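Local coordinates for aspartate aminotransferase, cytoplasmic (Schizosaccharomyces pombe 972h-, PDB 6JPK), which catalyses the pyridoxal 5'-phosphate-dependent transfer of the amino group between L-aspartate and 2-oxoglutarate, yielding oxaloacetate and L-glutamate, at residues A[74-79]-A[299-304]; A[86-91]-A[235-240]; A[165-170]-A[202-207]; A[341-346]-A[403-408]. The protein carries 1 engineered substitution. All blocks are in the same frame, centred on the assembly; numbering follows the deposited sequence.

Interaction 1 of 4, residues A[74-79]-A[299-304]; sequences AGLPRF and GARIAA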
loop_
_atom_site.group_PDB
_atom_site.type_symbol
_atom_site.label_atom_id
_atom_site.label_comp_id
_atom_site.label_asym_id
_atom_site.label_seq_id
_atom_site.Cartn_x
_atom_site.Cartn_y
_atom_site.Cartn_z
ATOM N N ALA A 74 3.909 1.517 -11.781
ATOM C CA ALA A 74 5.222 1.597 -11.158
ATOM C C ALA A 74 5.437 2.909 -10.399
ATOM O O ALA A 74 6.481 3.076 -9.754
ATOM C CB ALA A 74 6.312 1.412 -12.221
ATOM N N GLY A 75 4.491 3.834 -10.467
ATOM C CA GLY A 75 4.518 5.053 -9.679
ATOM C C GLY A 75 4.801 6.280 -10.529
ATOM O O GLY A 75 4.850 6.232 -11.759
ATOM N N LEU A 76 4.993 7.399 -9.835
ATOM C CA LEU A 76 5.199 8.693 -10.474
ATOM C C LEU A 76 6.595 8.731 -11.085
ATOM O O LEU A 76 7.584 8.611 -10.349
ATOM C CB LEU A 76 5.026 9.801 -9.434
ATOM C CG LEU A 76 5.241 11.245 -9.871
ATOM C CD1 LEU A 76 4.100 11.710 -10.789
ATOM C CD2 LEU A 76 5.371 12.150 -8.646
ATOM N N PRO A 77 6.729 8.877 -12.408
ATOM C CA PRO A 77 8.059 8.704 -13.025
ATOM C C PRO A 77 9.113 9.670 -12.515
ATOM O O PRO A 77 10.270 9.269 -12.335
ATOM C CB PRO A 77 7.774 8.906 -14.522
ATOM C CG PRO A 77 6.332 8.502 -14.674
ATOM C CD PRO A 77 5.657 8.990 -13.412
ATOM N N ARG A 78 8.765 10.934 -12.264
ATOM C CA ARG A 78 9.797 11.838 -11.777
ATOM C C ARG A 78 10.180 11.532 -10.336
ATOM O O ARG A 78 11.246 11.969 -9.887
ATOM C CB ARG A 78 9.358 13.297 -11.914
ATOM C CG ARG A 78 7.971 13.587 -11.414
ATOM C CD ARG A 78 7.361 14.771 -12.185
ATOM N NE ARG A 78 5.975 15.011 -11.784
ATOM C CZ ARG A 78 5.644 15.590 -10.638
ATOM N NH1 ARG A 78 6.611 15.984 -9.808
ATOM N NH2 ARG A 78 4.362 15.775 -10.322
ATOM N N PHE A 79 9.334 10.800 -9.602
ATOM C CA PHE A 79 9.763 10.297 -8.302
ATOM C C PHE A 79 10.686 9.090 -8.446
ATOM O O PHE A 79 11.776 9.072 -7.866
ATOM C CB PHE A 79 8.566 9.929 -7.426
ATOM C CG PHE A 79 8.950 9.122 -6.199
ATOM C CD1 PHE A 79 9.559 9.736 -5.109
ATOM C CD2 PHE A 79 8.723 7.747 -6.151
ATOM C CE1 PHE A 79 9.922 8.995 -3.987
ATOM C CE2 PHE A 79 9.075 6.994 -5.024
ATOM C CZ PHE A 79 9.675 7.619 -3.947
ATOM N N GLY A 299 2.868 11.570 -1.044
ATOM C CA GLY A 299 4.257 11.624 -0.617
ATOM C C GLY A 299 5.233 11.630 -1.777
ATOM O O GLY A 299 6.291 12.259 -1.700
ATOM N N ALA A 300 4.890 10.942 -2.869
ATOM C CA ALA A 300 5.793 10.877 -4.014
ATOM C C ALA A 300 5.920 12.235 -4.688
ATOM O O ALA A 300 7.016 12.622 -5.120
ATOM C CB ALA A 300 5.298 9.832 -5.010
ATOM N N ARG A 301 4.808 12.966 -4.808
ATOM C CA ARG A 301 4.882 14.302 -5.389
ATOM C C ARG A 301 5.791 15.195 -4.557
ATOM O O ARG A 301 6.582 15.965 -5.101
ATOM C CB ARG A 301 3.483 14.917 -5.509
ATOM C CG ARG A 301 2.579 14.261 -6.552
ATOM C CD ARG A 301 1.216 14.992 -6.672
ATOM N NE ARG A 301 0.537 15.059 -5.383
ATOM C CZ ARG A 301 -0.599 14.425 -5.073
ATOM N NH1 ARG A 301 -1.240 13.668 -5.967
ATOM N NH2 ARG A 301 -1.109 14.568 -3.853
ATOM N N ILE A 302 5.716 15.076 -3.233
ATOM C CA ILE A 302 6.524 15.920 -2.360
ATOM C C ILE A 302 7.998 15.591 -2.530
ATOM O O ILE A 302 8.831 16.483 -2.729
ATOM C CB ILE A 302 6.074 15.756 -0.894
ATOM C CG1 ILE A 302 4.733 16.451 -0.668
ATOM C CG2 ILE A 302 7.127 16.298 0.070
ATOM C CD1 ILE A 302 4.125 16.138 0.704
ATOM N N ALA A 303 8.328 14.295 -2.482
ATOM C CA ALA A 303 9.707 13.848 -2.616
ATOM C C ALA A 303 10.272 14.219 -3.979
ATOM O O ALA A 303 11.415 14.685 -4.083
ATOM C CB ALA A 303 9.785 12.331 -2.382
ATOM N N ALA A 304 9.480 14.035 -5.043
ATOM C CA ALA A 304 9.958 14.411 -6.366
ATOM C C ALA A 304 10.203 15.912 -6.437
ATOM O O ALA A 304 11.158 16.360 -7.078
ATOM C CB ALA A 304 8.962 13.981 -7.446
HETATM O O HOH W 1 6.217 16.955 -7.511
#

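Interaction 2 of 4, residues A[86-91]-A[235-240]; sequences VLFRPN and WALNEF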
loop_
_atom_site.group_PDB
_atom_site.type_symbol
_atom_site.label_atom_id
_atom_site.label_comp_id
_atom_site.label_asym_id
_atom_site.label_seq_id
_atom_site.Cartn_x
_atom_site.Cartn_y
_atom_site.Cartn_z
ATOM N N VAL A 86 19.287 9.754 -6.344
ATOM C CA VAL A 86 19.889 10.178 -5.078
ATOM C C VAL A 86 20.644 9.016 -4.417
ATOM O O VAL A 86 21.606 9.245 -3.671
ATOM C CB VAL A 86 18.829 10.798 -4.141
ATOM C CG1 VAL A 86 17.875 9.738 -3.599
ATOM C CG2 VAL A 86 19.504 11.572 -2.978
ATOM N N LEU A 87 20.257 7.761 -4.713
ATOM C CA LEU A 87 20.999 6.594 -4.224
ATOM C C LEU A 87 22.353 6.456 -4.902
ATOM O O LEU A 87 23.316 5.994 -4.282
ATOM C CB LEU A 87 20.213 5.304 -4.476
ATOM C CG LEU A 87 18.954 5.037 -3.661
ATOM C CD1 LEU A 87 18.300 3.737 -4.122
ATOM C CD2 LEU A 87 19.292 4.997 -2.168
ATOM N N PHE A 88 22.429 6.793 -6.189
ATOM C CA PHE A 88 23.556 6.466 -7.047
ATOM C C PHE A 88 24.181 7.722 -7.644
ATOM O O PHE A 88 24.572 7.743 -8.815
ATOM C CB PHE A 88 23.128 5.506 -8.163
ATOM C CG PHE A 88 22.678 4.140 -7.660
ATOM C CD1 PHE A 88 23.573 3.293 -7.014
ATOM C CD2 PHE A 88 21.374 3.713 -7.841
ATOM C CE1 PHE A 88 23.173 2.037 -6.545
ATOM C CE2 PHE A 88 20.964 2.460 -7.377
ATOM C CZ PHE A 88 21.866 1.626 -6.724
ATOM N N ARG A 89 24.311 8.780 -6.845
ATOM C CA ARG A 89 24.952 9.988 -7.365
ATOM C C ARG A 89 26.355 9.726 -7.914
ATOM O O ARG A 89 26.679 10.286 -8.979
ATOM C CB ARG A 89 24.950 11.095 -6.292
ATOM C CG ARG A 89 23.535 11.427 -5.750
ATOM C CD ARG A 89 23.322 12.921 -5.442
ATOM N NE ARG A 89 24.033 13.350 -4.240
ATOM C CZ ARG A 89 24.233 14.619 -3.887
ATOM N NH1 ARG A 89 23.778 15.613 -4.647
ATOM N NH2 ARG A 89 24.899 14.894 -2.771
ATOM N N PRO A 90 27.208 8.891 -7.299
ATOM C CA PRO A 90 28.498 8.571 -7.939
ATOM C C PRO A 90 28.390 7.663 -9.158
ATOM O O PRO A 90 29.414 7.430 -9.807
ATOM C CB PRO A 90 29.287 7.867 -6.826
ATOM C CG PRO A 90 28.572 8.234 -5.538
ATOM C CD PRO A 90 27.137 8.338 -5.933
ATOM N N ASN A 91 27.215 7.130 -9.496
ATOM C CA ASN A 91 27.086 6.183 -10.611
ATOM C C ASN A 91 25.891 6.527 -11.499
ATOM O O ASN A 91 24.979 5.711 -11.683
ATOM C CB ASN A 91 26.972 4.757 -10.076
ATOM C CG ASN A 91 28.292 4.219 -9.568
ATOM O OD1 ASN A 91 29.211 4.030 -10.339
ATOM N ND2 ASN A 91 28.384 3.957 -8.265
ATOM N N TRP A 235 27.284 4.990 0.632
ATOM C CA TRP A 235 28.614 4.546 0.211
ATOM C C TRP A 235 28.654 3.049 -0.092
ATOM O O TRP A 235 29.255 2.627 -1.088
ATOM C CB TRP A 235 29.661 4.888 1.285
ATOM C CG TRP A 235 31.032 4.398 0.880
ATOM C CD1 TRP A 235 31.957 5.074 0.140
ATOM C CD2 TRP A 235 31.595 3.100 1.141
ATOM N NE1 TRP A 235 33.077 4.287 -0.054
ATOM C CE2 TRP A 235 32.877 3.073 0.554
ATOM C CE3 TRP A 235 31.142 1.966 1.829
ATOM C CZ2 TRP A 235 33.714 1.944 0.619
ATOM C CZ3 TRP A 235 31.979 0.843 1.896
ATOM C CH2 TRP A 235 33.251 0.848 1.296
ATOM N N ALA A 236 28.036 2.228 0.765
ATOM C CA ALA A 236 28.110 0.779 0.586
ATOM C C ALA A 236 27.429 0.342 -0.703
ATOM O O ALA A 236 27.945 -0.529 -1.415
ATOM C CB ALA A 236 27.489 0.064 1.792
ATOM N N LEU A 237 26.257 0.922 -1.002
ATOM C CA LEU A 237 25.565 0.687 -2.265
ATOM C C LEU A 237 26.459 0.967 -3.457
ATOM O O LEU A 237 26.535 0.170 -4.399
ATOM C CB LEU A 237 24.338 1.591 -2.371
ATOM C CG LEU A 237 22.968 1.026 -2.097
ATOM C CD1 LEU A 237 22.948 0.501 -0.682
ATOM C CD2 LEU A 237 21.958 2.146 -2.303
ATOM N N ASN A 238 27.088 2.138 -3.461
ATOM C CA ASN A 238 27.869 2.543 -4.617
ATOM C C ASN A 238 29.174 1.771 -4.706
ATOM O O ASN A 238 29.702 1.570 -5.807
ATOM C CB ASN A 238 28.101 4.051 -4.572
ATOM C CG ASN A 238 26.844 4.819 -4.962
ATOM O OD1 ASN A 238 26.500 4.910 -6.142
ATOM N ND2 ASN A 238 26.133 5.323 -3.977
ATOM N N GLU A 239 29.702 1.322 -3.572
ATOM C CA GLU A 239 30.882 0.466 -3.637
ATOM C C GLU A 239 30.543 -0.867 -4.288
ATOM O O GLU A 239 31.318 -1.386 -5.105
ATOM C CB GLU A 239 31.461 0.255 -2.239
ATOM C CG GLU A 239 32.901 -0.248 -2.245
ATOM C CD GLU A 239 33.899 0.785 -2.798
ATOM O OE1 GLU A 239 33.561 1.996 -2.925
ATOM O OE2 GLU A 239 35.035 0.378 -3.105
ATOM N N PHE A 240 29.369 -1.420 -3.962
ATOM C CA PHE A 240 28.983 -2.709 -4.518
ATOM C C PHE A 240 28.796 -2.633 -6.027
ATOM O O PHE A 240 29.039 -3.626 -6.724
ATOM C CB PHE A 240 27.714 -3.229 -3.830
ATOM C CG PHE A 240 27.414 -4.670 -4.138
ATOM C CD1 PHE A 240 28.147 -5.683 -3.543
ATOM C CD2 PHE A 240 26.411 -5.013 -5.030
ATOM C CE1 PHE A 240 27.889 -7.018 -3.830
ATOM C CE2 PHE A 240 26.143 -6.351 -5.325
ATOM C CZ PHE A 240 26.882 -7.353 -4.727
HETATM O O HOH W 2 31.306 3.398 -7.141
#

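Interaction 3 of 4, residues A[165-170]-A[202-207]; sequences FDYEGM and WLSIFE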
loop_
_atom_site.group_PDB
_atom_site.type_symbol
_atom_site.label_atom_id
_atom_site.label_comp_id
_atom_site.label_asym_id
_atom_site.label_seq_id
_atom_site.Cartn_x
_atom_site.Cartn_y
_atom_site.Cartn_z
ATOM N N PHE A 165 30.120 -4.640 16.389
ATOM C CA PHE A 165 29.713 -5.444 15.245
ATOM C C PHE A 165 30.527 -6.734 15.214
ATOM O O PHE A 165 31.761 -6.701 15.259
ATOM C CB PHE A 165 29.900 -4.626 13.957
ATOM C CG PHE A 165 29.905 -5.445 12.671
ATOM C CD1 PHE A 165 28.910 -6.372 12.400
ATOM C CD2 PHE A 165 30.895 -5.245 11.722
ATOM C CE1 PHE A 165 28.923 -7.116 11.215
ATOM C CE2 PHE A 165 30.915 -5.978 10.523
ATOM C CZ PHE A 165 29.933 -6.919 10.275
ATOM N N ASP A 166 29.830 -7.872 15.141
ATOM C CA ASP A 166 30.468 -9.190 15.100
ATOM C C ASP A 166 30.922 -9.484 13.667
ATOM O O ASP A 166 30.355 -10.303 12.938
ATOM C CB ASP A 166 29.513 -10.253 15.631
ATOM C CG ASP A 166 30.183 -11.602 15.819
ATOM O OD1 ASP A 166 31.362 -11.752 15.418
ATOM O OD2 ASP A 166 29.520 -12.520 16.358
ATOM N N TYR A 167 31.979 -8.784 13.273
ATOM C CA TYR A 167 32.516 -8.909 11.921
ATOM C C TYR A 167 32.931 -10.346 11.607
ATOM O O TYR A 167 32.597 -10.885 10.545
ATOM C CB TYR A 167 33.696 -7.949 11.770
ATOM C CG TYR A 167 34.575 -8.199 10.583
ATOM C CD1 TYR A 167 34.120 -7.957 9.287
ATOM C CD2 TYR A 167 35.875 -8.666 10.751
ATOM C CE1 TYR A 167 34.940 -8.182 8.186
ATOM C CE2 TYR A 167 36.704 -8.895 9.660
ATOM C CZ TYR A 167 36.235 -8.647 8.385
ATOM O OH TYR A 167 37.067 -8.876 7.313
ATOM N N GLU A 168 33.673 -10.980 12.517
ATOM C CA GLU A 168 34.178 -12.323 12.230
ATOM C C GLU A 168 33.044 -13.341 12.141
ATOM O O GLU A 168 33.090 -14.252 11.311
ATOM C CB GLU A 168 35.199 -12.747 13.288
ATOM C CG GLU A 168 36.481 -11.892 13.318
ATOM C CD GLU A 168 37.380 -12.071 12.092
ATOM O OE1 GLU A 168 37.299 -13.124 11.417
ATOM O OE2 GLU A 168 38.183 -11.153 11.809
ATOM N N GLY A 169 32.017 -13.204 12.984
ATOM C CA GLY A 169 30.870 -14.097 12.885
ATOM C C GLY A 169 30.082 -13.920 11.597
ATOM O O GLY A 169 29.681 -14.903 10.965
ATOM N N MET A 170 29.837 -12.671 11.191
ATOM C CA MET A 170 29.154 -12.437 9.919
ATOM C C MET A 170 29.962 -12.994 8.746
ATOM O O MET A 170 29.426 -13.700 7.883
ATOM C CB MET A 170 28.891 -10.939 9.733
ATOM C CG MET A 170 28.332 -10.578 8.352
ATOM S SD MET A 170 27.744 -8.877 8.275
ATOM C CE MET A 170 26.996 -8.850 6.622
ATOM N N TRP A 202 33.461 -3.631 5.215
ATOM C CA TRP A 202 32.550 -3.780 4.082
ATOM C C TRP A 202 33.242 -4.412 2.883
ATOM O O TRP A 202 32.663 -5.268 2.200
ATOM C CB TRP A 202 31.986 -2.423 3.669
ATOM C CG TRP A 202 30.700 -2.006 4.316
ATOM C CD1 TRP A 202 30.471 -0.855 5.010
ATOM C CD2 TRP A 202 29.455 -2.707 4.276
ATOM N NE1 TRP A 202 29.158 -0.800 5.416
ATOM C CE2 TRP A 202 28.514 -1.927 4.978
ATOM C CE3 TRP A 202 29.043 -3.921 3.713
ATOM C CZ2 TRP A 202 27.189 -2.329 5.149
ATOM C CZ3 TRP A 202 27.730 -4.309 3.872
ATOM C CH2 TRP A 202 26.817 -3.516 4.593
ATOM N N LEU A 203 34.460 -3.961 2.575
ATOM C CA LEU A 203 35.164 -4.487 1.409
ATOM C C LEU A 203 35.410 -5.983 1.556
ATOM O O LEU A 203 35.254 -6.748 0.599
ATOM C CB LEU A 203 36.486 -3.741 1.216
ATOM C CG LEU A 203 36.395 -2.247 0.888
ATOM C CD1 LEU A 203 37.801 -1.664 0.772
ATOM C CD2 LEU A 203 35.597 -2.017 -0.392
ATOM N N SER A 204 35.788 -6.417 2.758
ATOM C CA SER A 204 35.955 -7.845 3.011
ATOM C C SER A 204 34.616 -8.584 2.955
ATOM O O SER A 204 34.547 -9.717 2.465
ATOM C CB SER A 204 36.641 -8.029 4.362
ATOM O OG SER A 204 36.549 -9.366 4.813
ATOM N N ILE A 205 33.541 -7.959 3.443
ATOM C CA ILE A 205 32.212 -8.558 3.330
ATOM C C ILE A 205 31.829 -8.744 1.860
ATOM O O ILE A 205 31.336 -9.807 1.457
ATOM C CB ILE A 205 31.173 -7.706 4.083
ATOM C CG1 ILE A 205 31.341 -7.851 5.593
ATOM C CG2 ILE A 205 29.750 -8.099 3.683
ATOM C CD1 ILE A 205 30.583 -6.780 6.377
ATOM N N PHE A 206 32.047 -7.712 1.039
ATOM C CA PHE A 206 31.712 -7.815 -0.383
ATOM C C PHE A 206 32.518 -8.912 -1.062
ATOM O O PHE A 206 31.980 -9.678 -1.872
ATOM C CB PHE A 206 31.950 -6.477 -1.091
ATOM C CG PHE A 206 31.004 -5.386 -0.670
ATOM C CD1 PHE A 206 29.731 -5.693 -0.218
ATOM C CD2 PHE A 206 31.398 -4.052 -0.722
ATOM C CE1 PHE A 206 28.857 -4.688 0.162
ATOM C CE2 PHE A 206 30.528 -3.039 -0.343
ATOM C CZ PHE A 206 29.257 -3.358 0.100
ATOM N N GLU A 207 33.810 -9.010 -0.737
ATOM C CA GLU A 207 34.658 -10.037 -1.340
ATOM C C GLU A 207 34.105 -11.437 -1.087
ATOM O O GLU A 207 34.052 -12.273 -1.997
ATOM C CB GLU A 207 36.088 -9.924 -0.797
ATOM C CG GLU A 207 37.039 -10.981 -1.352
ATOM C CD GLU A 207 37.784 -11.753 -0.262
ATOM O OE1 GLU A 207 38.251 -11.114 0.713
ATOM O OE2 GLU A 207 37.897 -13.001 -0.381
#

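Interaction 4 of 4, residues A[341-346]-A[403-408]; sequences LKTPGS and HAVREL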
loop_
_atom_site.group_PDB
_atom_site.type_symbol
_atom_site.label_atom_id
_atom_site.label_comp_id
_atom_site.label_asym_id
_atom_site.label_seq_id
_atom_site.Cartn_x
_atom_site.Cartn_y
_atom_site.Cartn_z
ATOM N N LEU A 341 29.726 9.936 35.487
ATOM C CA LEU A 341 29.241 9.157 36.619
ATOM C C LEU A 341 30.091 7.926 36.883
ATOM O O LEU A 341 29.831 7.219 37.861
ATOM C CB LEU A 341 27.785 8.739 36.381
ATOM C CG LEU A 341 26.763 9.877 36.390
ATOM C CD1 LEU A 341 25.429 9.440 35.806
ATOM C CD2 LEU A 341 26.588 10.412 37.821
ATOM N N LYS A 342 31.070 7.641 36.018
ATOM C CA LYS A 342 31.965 6.489 36.176
ATOM C C LYS A 342 31.191 5.169 36.173
ATOM O O LYS A 342 31.524 4.233 36.906
ATOM C CB LYS A 342 32.809 6.613 37.450
ATOM C CG LYS A 342 33.694 7.860 37.534
ATOM C CD LYS A 342 34.184 8.049 38.967
ATOM C CE LYS A 342 35.181 9.190 39.091
ATOM N NZ LYS A 342 36.542 8.790 38.630
ATOM N N THR A 343 30.144 5.094 35.353
ATOM C CA THR A 343 29.361 3.869 35.243
ATOM C C THR A 343 30.265 2.722 34.795
ATOM O O THR A 343 31.044 2.889 33.846
ATOM C CB THR A 343 28.207 4.058 34.256
ATOM O OG1 THR A 343 27.440 5.211 34.636
ATOM C CG2 THR A 343 27.293 2.841 34.260
ATOM N N PRO A 344 30.221 1.567 35.466
ATOM C CA PRO A 344 31.076 0.446 35.061
ATOM C C PRO A 344 30.851 0.073 33.606
ATOM O O PRO A 344 29.734 0.147 33.090
ATOM C CB PRO A 344 30.645 -0.688 36.003
ATOM C CG PRO A 344 30.106 0.014 37.212
ATOM C CD PRO A 344 29.451 1.268 36.691
ATOM N N GLY A 345 31.929 -0.329 32.945
ATOM C CA GLY A 345 31.883 -0.710 31.549
ATOM C C GLY A 345 32.309 0.428 30.638
ATOM O O GLY A 345 32.538 1.562 31.061
ATOM N N SER A 346 32.419 0.108 29.355
ATOM C CA SER A 346 32.777 1.096 28.347
ATOM C C SER A 346 31.516 1.550 27.625
ATOM O O SER A 346 30.607 0.753 27.378
ATOM C CB SER A 346 33.787 0.534 27.349
ATOM O OG SER A 346 33.226 -0.558 26.647
ATOM N N HIS A 403 22.519 3.919 37.681
ATOM C CA HIS A 403 22.013 3.192 38.842
ATOM C C HIS A 403 21.763 1.724 38.502
ATOM O O HIS A 403 22.150 0.822 39.253
ATOM C CB HIS A 403 20.737 3.869 39.335
ATOM C CG HIS A 403 20.270 3.402 40.675
ATOM N ND1 HIS A 403 19.195 3.974 41.322
ATOM C CD2 HIS A 403 20.725 2.420 41.489
ATOM C CE1 HIS A 403 19.007 3.360 42.479
ATOM N NE2 HIS A 403 19.919 2.409 42.602
ATOM N N ALA A 404 21.116 1.469 37.365
ATOM C CA ALA A 404 20.766 0.103 36.981
ATOM C C ALA A 404 22.011 -0.769 36.816
ATOM O O ALA A 404 22.060 -1.905 37.302
ATOM C CB ALA A 404 19.945 0.120 35.688
ATOM N N VAL A 405 23.029 -0.250 36.137
ATOM C CA VAL A 405 24.236 -1.032 35.897
ATOM C C VAL A 405 24.995 -1.277 37.200
ATOM O O VAL A 405 25.492 -2.384 37.442
ATOM C CB VAL A 405 25.113 -0.333 34.846
ATOM C CG1 VAL A 405 26.519 -0.966 34.793
ATOM C CG2 VAL A 405 24.429 -0.410 33.495
ATOM N N ARG A 406 25.096 -0.259 38.059
ATOM C CA ARG A 406 25.787 -0.429 39.333
ATOM C C ARG A 406 25.046 -1.398 40.241
ATOM O O ARG A 406 25.670 -2.159 40.989
ATOM C CB ARG A 406 25.942 0.918 40.039
ATOM C CG ARG A 406 26.996 1.815 39.444
ATOM C CD ARG A 406 26.945 3.182 40.092
ATOM N NE ARG A 406 27.995 4.078 39.601
ATOM C CZ ARG A 406 29.243 4.073 40.058
ATOM N NH1 ARG A 406 29.597 3.199 40.991
ATOM N NH2 ARG A 406 30.140 4.923 39.578
ATOM N N GLU A 407 23.718 -1.352 40.221
ATOM C CA GLU A 407 22.927 -2.166 41.130
ATOM C C GLU A 407 22.849 -3.619 40.675
ATOM O O GLU A 407 22.822 -4.523 41.517
ATOM C CB GLU A 407 21.528 -1.564 41.260
ATOM C CG GLU A 407 20.559 -2.339 42.137
ATOM C CD GLU A 407 20.937 -2.342 43.609
ATOM O OE1 GLU A 407 21.831 -1.564 44.017
ATOM O OE2 GLU A 407 20.330 -3.139 44.361
ATOM N N LEU A 408 22.841 -3.863 39.364
ATOM C CA LEU A 408 22.561 -5.186 38.800
ATOM C C LEU A 408 23.636 -5.592 37.796
ATOM O O LEU A 408 23.351 -5.767 36.605
ATOM C CB LEU A 408 21.185 -5.203 38.135
ATOM C CG LEU A 408 19.955 -4.756 38.926
ATOM C CD1 LEU A 408 18.697 -4.846 38.060
ATOM C CD2 LEU A 408 19.788 -5.577 40.189
#

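Interaction 1 of 4, residues A[74-79]-A[299-304]
The ring of Phe-79 receives the methyl of Ala-300 on one face, its CB 4.3 Å from the ring centroid and 25° off the normal, a CH-pi contact displaced toward the rim. At the edge of the same ring, Ala-303 CB stands 3.7 Å from Phe-79 CE1. The second flat group, the guanidinium of Arg-78, carries Leu-76 CD2 over the centre of one face, while a water lies in its plane at the edge. That water appears to link Arg-78 NH1 to Arg-301 O, though its distance to NH1 is short enough to make the detail doubtful. Here the first turn of helix 77-87 packs on helix 297-308 in the aspartate aminotransferase fold, and a helix side lined with alanines is consistent with the close approach: the CA atoms of Phe-79 and Ala-304 are 4.6 Å apart. With CG anti to the backbone N (chi1 167°), the Phe-79 ring is sent across Ala-300 and toward Ala-303, while Ala-304 CB sits 4.1 Å from Phe-79 CB. With an alanine here in place of Phe-79, a gap would probably open above the Ala-300 methyl and Ala-303 would lose its aromatic neighbour. Leu-76, the N-cap residue, lays CD2 on the second helix, 3.9 Å from Arg-301 CA. The Arg-301 side chain itself runs on to a salt bridge with Glu-262 of the second subunit.

Interaction 2 of 4, residues A[86-91]-A[235-240]
The type I beta turn from Phe-88 to Asn-91, which follows directly on the end of helix 77-87, folds round the side-chain amide of Asn-238 on helix 235-241. It is an instructive case of one buried amide bridging a helix end and the turn that follows. Asn-238 ND2 donates to Leu-87 O at 2.9 Å, at an N-H...O angle of 155° and in the carbonyl plane, and it also bonds to Ser-234 O, just before its own helix. At the other end, Asn-238 OD1 takes a bond of 3.0 Å from Asn-91 ND2 on a lone pair, with the two amides nearly coplanar (19° apart). The edge of the Phe-88 ring comes up to the same oxygen, CD1 lying 3.5 Å from Asn-238 OD1, and Pro-90 CD approaches Asn-238 CG to 3.7 Å. These contacts and bonds hold the amide against rotation. A water joins Asn-91 ND2 to Asn-238 O. Deeper in, Leu-87 CD2 meets Leu-237 CD2 at 3.9 Å. Both leucines rest on Val-249 of strand 247-252 and Ile-220 of strand 215-220, so the contact lies against the large mixed sheet, with helix 199-211 packing on helix 235-241 through Trp-202 and Ala-236.

Interaction 3 of 4, residues A[165-170]-A[202-207]
Tyr-167 and Ile-205 bring together two helices that lie beside the large mixed sheet: 167-176, and 199-211, the connecting helix of a beta-alpha-beta crossover between parallel strands 182-186 and 215-220. The contact is a compact example of packing with an apolar inner side and a polar outer one. Inside, packing is close around the end of Ile-205. Its CD1 is met by Phe-165 CZ, from the strand before helix 167-176, and by Met-170 SD, both at 4.0 Å, the phenylalanine coming from the opposite direction with CD1 oblique to its ring and the methionine crossing at about a right angle. Met-170 can do this because its chain is fully extended, CG anti to the backbone N (chi1 173°), which carries CE on to the CG2 branch of Ile-205. Leu-171 and Ile-174 add to the cover of Ile-205 from helix 167-176. The outer side is looser and partly exposed, held by a single hydrogen bond of 2.6 Å between Tyr-167 OH and Ser-204 OG. The serine oxygen lies near the plane of the tyrosine ring, whose edge also turns to Ile-205, with Tyr-167 CE1 4.4 Å from Ile-205 CG1. A phenylalanine in place of Tyr-167 would keep the ring but would probably leave Ser-204 OG without this partner and the outer sides of the helices without their polar link. Helix 167-176 is preceded by its N-cap, Asp-166, whose OD1 accepts from Gly-169 N at 2.9 Å, the N-H arriving from above the carboxylate plane.

Interaction 4 of 4, residues A[341-346]-A[403-408]
Arg-406, in the last turns of helix 394-407, reaches back to the Schellman motif that ends helix 310-340, where Lys-342 takes up positive phi. The contact shows how an arginine can reach a backbone carbonyl at a helix C-terminus. From CB the chain leaves with CG anti to the carbonyl carbon (chi1 -75°), and CG passes Pro-344 CD at 3.7 Å, the two side chains crossing at about a right angle. Extended through CD, it arrives at NE, which bonds to Asn-402 OD1, the atom that also pairs with Thr-343 OG1. At CZ the guanidinium has Pro-344 CD over one face, toward the rim. The tip, NH2, donates to Leu-341 O at 2.9 Å with an N-H...O angle of 159°, and this acceptor lies in the guanidinium plane. Lys-342 O is also close, 3.1 Å from Arg-406 NH2, but at an angle too poor for a bond. The positive group would be expected to suit the partial negative charge of the helix end. Beside this polar reach at the surface, Val-405 provides apolar packing with the loop and with Trp-347: its CB lies 3.9 Å from Thr-343 CG2, and Val-405 CG1 comes to 4.1 Å from Pro-344 CD.

Overall arrangement
Interactions 1 and 2 share helix 77-87, one at its start and the other at its end, with centres about 20 Å apart. Interaction 2 in turn touches interaction 3: helices 235-241 and 199-211 pack together, with the rings of Phe-240 and Phe-206 edge-to-face. Along the chain the three are nested, 3 inside the loop closed by 2 and 2 inside that closed by 1, whereas interaction 4 follows in series. It stands apart, its centre about 49 Å from that of interaction 1 and about 31 Å from that of interaction 3. All four lie away from the annotated substrate and cofactor sites, and interaction 1 alone reaches the second subunit.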